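Local coordinates for putative iron-regulated protein A (Parabacteroides distasonis ATCC 8503, PDB 4ECG), which binds calcium ions and, as an imelysin-like member of the M75 peptidase family, is a putative metalloendopeptidase, probably linked to iron regulation, at residues A[91-96]-A[237-242]. Residues are numbered along the deposited sequence; the frame is centred on the assembly and turned at random.
With CA (calcium ion), chain F.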
loop_
_atom_site.group_PDB
_atom_site.type_symbol
_atom_site.label_atom_id
_atom_site.label_comp_id
_atom_site.label_asym_id
_atom_site.label_seq_id
_atom_site.Cartn_x
_atom_site.Cartn_y
_atom_site.Cartn_z
ATOM N N SER A 91 -2.695 -2.475 3.002
ATOM C CA SER A 91 -3.629 -3.129 2.091
ATOM C C SER A 91 -3.024 -3.430 0.750
ATOM O O SER A 91 -3.715 -3.937 -0.136
ATOM C CB SER A 91 -4.882 -2.273 1.908
ATOM O OG SER A 91 -4.673 -1.271 0.948
ATOM N N GLU A 92 -1.733 -3.167 0.597
ATOM C CA GLU A 92 -1.087 -3.338 -0.695
ATOM C C GLU A 92 -0.790 -4.788 -1.052
ATOM O O GLU A 92 -0.391 -5.053 -2.208
ATOM C CB GLU A 92 0.147 -2.444 -0.852
ATOM C CG GLU A 92 -0.237 -0.962 -1.037
ATOM C CD GLU A 92 0.847 -0.068 -1.656
ATOM O OE1 GLU A 92 1.653 -0.549 -2.487
ATOM O OE2 GLU A 92 0.844 1.151 -1.325
ATOM N N ALA A 93 -1.008 -5.723 -0.117
ATOM C CA ALA A 93 -0.880 -7.162 -0.456
ATOM C C ALA A 93 -2.135 -7.649 -1.176
ATOM O O ALA A 93 -2.148 -8.765 -1.693
ATOM C CB ALA A 93 -0.608 -8.025 0.782
ATOM N N PHE A 94 -3.175 -6.801 -1.211
ATOM C CA PHE A 94 -4.392 -7.115 -1.916
ATOM C C PHE A 94 -4.974 -5.938 -2.739
ATOM O O PHE A 94 -6.082 -5.439 -2.501
ATOM C CB PHE A 94 -5.428 -7.716 -0.959
ATOM C CG PHE A 94 -5.562 -7.013 0.353
ATOM C CD1 PHE A 94 -4.740 -7.331 1.404
ATOM C CD2 PHE A 94 -6.548 -6.076 0.555
ATOM C CE1 PHE A 94 -4.914 -6.724 2.657
ATOM C CE2 PHE A 94 -6.708 -5.471 1.765
ATOM C CZ PHE A 94 -5.896 -5.795 2.831
ATOM N N LEU A 95 -4.205 -5.532 -3.743
ATOM C CA LEU A 95 -4.614 -4.477 -4.661
ATOM C C LEU A 95 -5.481 -5.063 -5.763
ATOM O O LEU A 95 -6.041 -4.313 -6.585
ATOM C CB LEU A 95 -3.401 -3.799 -5.290
ATOM C CG LEU A 95 -2.700 -2.815 -4.374
ATOM C CD1 LEU A 95 -1.330 -2.551 -4.983
ATOM C CD2 LEU A 95 -3.572 -1.554 -4.214
ATOM N N PHE A 96 -5.596 -6.386 -5.800
ATOM C CA PHE A 96 -6.554 -7.010 -6.726
ATOM C C PHE A 96 -7.956 -6.616 -6.360
ATOM O O PHE A 96 -8.192 -6.168 -5.258
ATOM C CB PHE A 96 -6.427 -8.523 -6.797
ATOM C CG PHE A 96 -6.417 -9.206 -5.486
ATOM C CD1 PHE A 96 -7.586 -9.540 -4.859
ATOM C CD2 PHE A 96 -5.207 -9.555 -4.876
ATOM C CE1 PHE A 96 -7.576 -10.245 -3.652
ATOM C CE2 PHE A 96 -5.180 -10.223 -3.654
ATOM C CZ PHE A 96 -6.369 -10.585 -3.046
ATOM N N ASN A 237 -0.564 -8.069 -8.328
ATOM C CA ASN A 237 -1.218 -7.208 -7.341
ATOM C C ASN A 237 -1.606 -7.906 -6.009
ATOM O O ASN A 237 -2.394 -7.367 -5.196
ATOM C CB ASN A 237 -2.437 -6.615 -8.019
ATOM C CG ASN A 237 -3.382 -7.673 -8.537
ATOM O OD1 ASN A 237 -3.449 -8.780 -7.998
ATOM N ND2 ASN A 237 -4.095 -7.347 -9.594
ATOM N N GLY A 238 -0.997 -9.067 -5.750
ATOM C CA GLY A 238 -1.152 -9.755 -4.478
ATOM C C GLY A 238 0.090 -9.767 -3.604
ATOM O O GLY A 238 0.930 -8.878 -3.688
HETATM N N MSE A 239 0.218 -10.793 -2.766
HETATM C CA MSE A 239 1.292 -10.801 -1.770
HETATM C C MSE A 239 2.695 -10.710 -2.410
HETATM O O MSE A 239 3.481 -9.861 -2.011
HETATM C CB MSE A 239 1.160 -12.001 -0.830
HETATM C CG MSE A 239 -0.089 -11.891 0.074
HETATM SE SE MSE A 239 -0.774 -13.632 0.601
HETATM C CE MSE A 239 0.367 -13.808 2.137
ATOM N N ALA A 240 2.968 -11.515 -3.440
ATOM C CA ALA A 240 4.292 -11.489 -4.076
ATOM C C ALA A 240 4.517 -10.201 -4.850
ATOM O O ALA A 240 5.635 -9.762 -5.022
ATOM C CB ALA A 240 4.520 -12.714 -4.948
ATOM N N GLY A 241 3.452 -9.551 -5.278
ATOM C CA GLY A 241 3.600 -8.272 -5.990
ATOM C C GLY A 241 4.221 -7.245 -5.087
ATOM O O GLY A 241 5.176 -6.531 -5.490
ATOM N N ILE A 242 3.670 -7.147 -3.870
ATOM C CA ILE A 242 4.115 -6.094 -2.935
ATOM C C ILE A 242 5.504 -6.374 -2.331
ATOM O O ILE A 242 6.330 -5.430 -2.265
ATOM C CB ILE A 242 3.070 -5.756 -1.864
ATOM C CG1 ILE A 242 3.466 -4.450 -1.152
ATOM C CG2 ILE A 242 2.915 -6.877 -0.854
ATOM C CD1 ILE A 242 3.567 -3.210 -2.038
HETATM CA CA CA F . 2.003 3.406 -2.385
HETATM O O HOH W 1 0.407 -6.256 -4.429
#
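Asn-237 O takes two amide hydrogens from the loop opposite: Leu-95 N lies 3.0 Å from it, nearly in line with the C=O, and Phe-96 N adds a weak one. The Asn-237 side chain crosses that of Phe-96 at about a right angle, with OD1 3.2 Å from Phe-96 CB and the amide plane turned 54° from the ring. Asn-237 CG sits between its backbone N and carbonyl carbon (chi1 58°), which lays the amide over Phe-96 CA and CB, and Asn-234 ND2 hydrogen-bonds OD1. With an alanine here, Asn-234 would probably lose that acceptor and a gap would open beside Phe-96 CB. Next along, Gly-238 CA meets the edge of the Phe-96 ring and makes a CH···O contact of 3.1 Å with Ala-93 O. Gly-238 is the N-cap of helix 239-259, so in this largely helical imelysin fold the contact joins the start of that helix to the loop between helices 71-89 and 98-101. One water donates to both Glu-92 O, at 2.6 Å, and Gly-238 O, bridging the backbones. A turn further on, Ile-242 reaches back: CG2 packs on Ala-93 CA, while CG1, anti to the backbone N (chi1 -167°), carries CD1 to 3.7 Å from Glu-92 CB. Beyond it the extended Glu-92 chain delivers OE2 to a calcium ion, which Asp-109 also binds. Behind Ile-242 and Met-239 lies helix 284-300, whose Ser-294 OG hydrogen-bonds Ala-93 N.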